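Local structure of DUF305 domain-containing protein (Deinococcus radiodurans R1, 3BT5) at residues Val17-Leu28 with Gln54-Leu65. The protein is of unknown function, a helical protein whose DUF305 family belongs to the ferritin clan. Residues are numbered along the deposited sequence; the frame is centred on the assembly and turned at random.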
# COMPACT_ATOMS: atom_id res chain seq x y z
N VAL A 17 10.04 -5.47 -6.30
CA VAL A 17 9.17 -4.61 -7.09
C VAL A 17 7.86 -5.32 -7.43
O VAL A 17 6.78 -4.72 -7.35
CB VAL A 17 9.92 -4.06 -8.33
CG1 VAL A 17 8.98 -3.22 -9.22
CG2 VAL A 17 11.10 -3.19 -7.85
N GLN A 18 7.94 -6.59 -7.81
CA GLN A 18 6.71 -7.33 -8.12
C GLN A 18 5.77 -7.35 -6.91
O GLN A 18 4.56 -7.12 -7.02
CB GLN A 18 7.03 -8.76 -8.53
CG GLN A 18 7.66 -8.85 -9.91
CD GLN A 18 8.16 -10.27 -10.21
OE1 GLN A 18 8.56 -11.01 -9.29
NE2 GLN A 18 8.19 -10.64 -11.49
N HIS A 19 6.33 -7.66 -5.74
CA HIS A 19 5.50 -7.73 -4.54
C HIS A 19 4.97 -6.38 -4.14
O HIS A 19 3.79 -6.26 -3.73
CB HIS A 19 6.29 -8.30 -3.39
CG HIS A 19 6.44 -9.78 -3.45
ND1 HIS A 19 7.27 -10.47 -2.58
CD2 HIS A 19 5.86 -10.71 -4.24
CE1 HIS A 19 7.20 -11.76 -2.85
NE2 HIS A 19 6.36 -11.94 -3.85
N MET A 20 5.80 -5.33 -4.23
CA MET A 20 5.33 -4.01 -3.81
C MET A 20 4.25 -3.48 -4.74
O MET A 20 3.36 -2.76 -4.31
CB MET A 20 6.49 -3.03 -3.72
CG MET A 20 6.14 -1.76 -3.03
SD MET A 20 5.59 -1.94 -1.31
CE MET A 20 7.10 -2.57 -0.57
N LEU A 21 4.31 -3.86 -6.02
CA LEU A 21 3.29 -3.38 -6.95
C LEU A 21 1.93 -3.96 -6.53
O LEU A 21 0.92 -3.24 -6.51
CB LEU A 21 3.67 -3.77 -8.38
CG LEU A 21 2.69 -3.38 -9.48
CD1 LEU A 21 2.43 -1.89 -9.50
CD2 LEU A 21 3.26 -3.84 -10.83
N GLN A 22 1.90 -5.23 -6.18
CA GLN A 22 0.64 -5.83 -5.73
C GLN A 22 0.22 -5.27 -4.37
O GLN A 22 -0.98 -5.08 -4.08
CB GLN A 22 0.83 -7.35 -5.61
CG GLN A 22 0.92 -8.07 -6.93
CD GLN A 22 0.95 -9.57 -6.73
OE1 GLN A 22 0.14 -10.13 -5.98
NE2 GLN A 22 1.90 -10.22 -7.34
N HIS A 23 1.19 -5.04 -3.51
CA HIS A 23 0.90 -4.48 -2.17
C HIS A 23 0.26 -3.09 -2.32
O HIS A 23 -0.80 -2.80 -1.73
CB HIS A 23 2.22 -4.39 -1.42
CG HIS A 23 2.09 -4.33 0.07
ND1 HIS A 23 1.83 -3.16 0.77
CD2 HIS A 23 2.20 -5.31 1.00
CE1 HIS A 23 1.77 -3.44 2.06
NE2 HIS A 23 2.00 -4.73 2.22
N HIS A 24 0.86 -2.23 -3.15
CA HIS A 24 0.29 -0.92 -3.38
C HIS A 24 -1.10 -1.02 -3.99
O HIS A 24 -2.00 -0.20 -3.66
CB HIS A 24 1.17 -0.13 -4.34
CG HIS A 24 2.25 0.67 -3.67
ND1 HIS A 24 3.02 0.20 -2.62
CD2 HIS A 24 2.70 1.92 -3.94
CE1 HIS A 24 3.89 1.15 -2.27
NE2 HIS A 24 3.72 2.19 -3.06
N ALA A 25 -1.31 -1.96 -4.91
CA ALA A 25 -2.61 -2.06 -5.55
C ALA A 25 -3.72 -2.23 -4.53
O ALA A 25 -4.85 -1.74 -4.73
CB ALA A 25 -2.64 -3.19 -6.55
N GLN A 26 -3.43 -2.94 -3.44
CA GLN A 26 -4.49 -3.16 -2.46
C GLN A 26 -4.95 -1.86 -1.78
O GLN A 26 -6.10 -1.74 -1.35
CB GLN A 26 -4.11 -4.18 -1.39
CG GLN A 26 -5.32 -4.50 -0.51
CD GLN A 26 -4.99 -5.44 0.60
OE1 GLN A 26 -4.24 -5.10 1.51
NE2 GLN A 26 -5.61 -6.59 0.58
N ALA A 27 -4.05 -0.89 -1.67
CA ALA A 27 -4.43 0.39 -1.07
C ALA A 27 -5.62 0.98 -1.82
O ALA A 27 -6.49 1.64 -1.25
CB ALA A 27 -3.23 1.37 -1.03
N LEU A 28 -5.65 0.77 -3.14
CA LEU A 28 -6.76 1.24 -3.96
C LEU A 28 -8.08 0.52 -3.61
O LEU A 28 -9.14 1.17 -3.58
CB LEU A 28 -6.40 1.09 -5.44
CG LEU A 28 -5.51 2.13 -6.15
CD1 LEU A 28 -4.53 2.90 -5.28
CD2 LEU A 28 -4.82 1.55 -7.40
N GLN A 54 -0.16 6.30 -3.85
CA GLN A 54 0.15 4.90 -4.16
C GLN A 54 0.21 4.69 -5.67
O GLN A 54 1.10 4.00 -6.17
CB GLN A 54 -0.89 3.97 -3.52
CG GLN A 54 -0.85 3.93 -1.98
CD GLN A 54 0.14 2.89 -1.44
OE1 GLN A 54 -0.09 1.68 -1.51
NE2 GLN A 54 1.25 3.37 -0.90
N ARG A 55 -0.72 5.30 -6.41
CA ARG A 55 -0.70 5.15 -7.86
C ARG A 55 0.57 5.72 -8.51
O ARG A 55 1.09 5.15 -9.47
CB ARG A 55 -1.96 5.78 -8.48
CG ARG A 55 -3.19 4.92 -8.27
CD ARG A 55 -4.46 5.61 -8.73
NE ARG A 55 -4.45 5.82 -10.17
CZ ARG A 55 -5.52 6.18 -10.86
NH1 ARG A 55 -6.68 6.33 -10.24
NH2 ARG A 55 -5.43 6.38 -12.18
N GLU A 56 1.07 6.84 -7.99
CA GLU A 56 2.31 7.42 -8.53
C GLU A 56 3.45 6.42 -8.38
O GLU A 56 4.25 6.22 -9.30
CB GLU A 56 2.65 8.70 -7.78
CG GLU A 56 3.90 9.40 -8.32
CD GLU A 56 4.38 10.55 -7.43
OE1 GLU A 56 3.66 10.95 -6.49
OE2 GLU A 56 5.50 11.06 -7.67
N GLN A 57 3.53 5.76 -7.23
CA GLN A 57 4.58 4.78 -7.06
C GLN A 57 4.35 3.51 -7.89
O GLN A 57 5.30 2.91 -8.39
CB GLN A 57 4.75 4.48 -5.57
CG GLN A 57 5.44 5.67 -4.89
CD GLN A 57 5.47 5.62 -3.39
OE1 GLN A 57 5.02 4.65 -2.77
NE2 GLN A 57 6.00 6.69 -2.78
N MET A 58 3.08 3.12 -8.08
CA MET A 58 2.79 1.99 -8.95
C MET A 58 3.25 2.28 -10.36
O MET A 58 3.79 1.38 -11.01
CB MET A 58 1.29 1.69 -8.95
CG MET A 58 0.85 1.15 -7.59
SD MET A 58 -0.97 0.96 -7.50
CE MET A 58 -1.18 -0.47 -8.54
N ARG A 59 3.03 3.49 -10.87
CA ARG A 59 3.48 3.77 -12.23
C ARG A 59 5.00 3.60 -12.36
O ARG A 59 5.51 3.13 -13.41
CB ARG A 59 3.08 5.20 -12.63
CG ARG A 59 1.56 5.35 -12.82
CD ARG A 59 1.18 6.65 -13.55
NE ARG A 59 1.69 7.84 -12.89
CZ ARG A 59 1.09 8.45 -11.86
NH1 ARG A 59 -0.05 7.98 -11.36
NH2 ARG A 59 1.63 9.56 -11.35
N GLN A 60 5.74 4.02 -11.33
CA GLN A 60 7.20 3.86 -11.33
C GLN A 60 7.58 2.39 -11.31
O GLN A 60 8.53 1.98 -11.98
CB GLN A 60 7.81 4.53 -10.10
CG GLN A 60 7.68 6.05 -10.03
CD GLN A 60 8.41 6.61 -8.83
OE1 GLN A 60 9.59 6.32 -8.61
NE2 GLN A 60 7.70 7.40 -8.03
N MET A 61 6.89 1.60 -10.50
CA MET A 61 7.17 0.17 -10.43
C MET A 61 6.85 -0.55 -11.73
O MET A 61 7.60 -1.44 -12.16
CB MET A 61 6.36 -0.44 -9.29
CG MET A 61 6.86 0.09 -7.95
SD MET A 61 6.18 -0.79 -6.56
CE MET A 61 4.91 0.32 -6.10
N GLU A 62 5.72 -0.19 -12.34
CA GLU A 62 5.35 -0.77 -13.64
C GLU A 62 6.44 -0.47 -14.67
O GLU A 62 6.83 -1.34 -15.45
CB GLU A 62 4.00 -0.19 -14.09
CG GLU A 62 2.85 -0.82 -13.30
CD GLU A 62 1.54 -0.02 -13.32
OE1 GLU A 62 1.51 1.19 -13.69
OE2 GLU A 62 0.51 -0.62 -12.94
N ALA A 63 6.93 0.77 -14.67
CA ALA A 63 7.95 1.15 -15.64
C ALA A 63 9.23 0.34 -15.42
O ALA A 63 9.87 -0.10 -16.36
CB ALA A 63 8.24 2.63 -15.54
N MET A 64 9.58 0.14 -14.15
CA MET A 64 10.76 -0.64 -13.82
C MET A 64 10.66 -2.07 -14.34
O MET A 64 11.59 -2.59 -14.94
CB MET A 64 10.91 -0.69 -12.31
CG MET A 64 12.21 -0.16 -11.86
SD MET A 64 12.34 -0.03 -10.08
CE MET A 64 12.62 1.73 -9.91
N LEU A 65 9.52 -2.71 -14.06
CA LEU A 65 9.33 -4.07 -14.51
C LEU A 65 9.37 -4.10 -16.04
O LEU A 65 9.99 -4.97 -16.62
CB LEU A 65 8.04 -4.66 -13.98
CG LEU A 65 8.00 -4.86 -12.45
CD1 LEU A 65 6.65 -5.47 -12.12
CD2 LEU A 65 9.13 -5.77 -12.00
O HOH W 1 2.09 -0.62 -0.25
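The imidazole of His24 lies between two side chains of helix 41-68, with Met61 CE over one face, 3.6 Å from the centroid of the His24 ring in a CH-pi contact, and the Gln54 amide over the opposite face, its plane turned 27° from the ring; Met61 and Gln54 are each described in one of two modelled conformers. At the edge, His24 NE2 donates a nearly straight hydrogen bond to a lone pair of Gln57 OE1, 2.8 Å away, which limits rotation of the ring. A bend in the Gln54 chain (chi2 -87°) brings its amide over the imidazole and OE1 against Ala27 CB, while water 1 gives Gln54 OE1 a weak hydrogen bond and also meets His23 ND1.

Beside the histidine, on the side of Leu21 and Met58, the contact is mostly apolar. Leu21 directs CD1 at Met58 CB and CD2 at Leu65 CD1, in a hole completed by Met61 and Glu62. Met58 returns the fit among Leu21, His24, Ala25 and Leu28, its CE 3.7 Å from Ala25 CB. Toward the start of segment 17-28, Val17 CG1 closes against Leu65 CG at 3.8 Å.

Helices 100-122 and 132-158 flank Gln54 on the inner side. Such reciprocal knobs-into-holes packing, the two segments running at 154° to one another, is characteristic of antiparallel helical bundles and consistent with the family's ferritin clan.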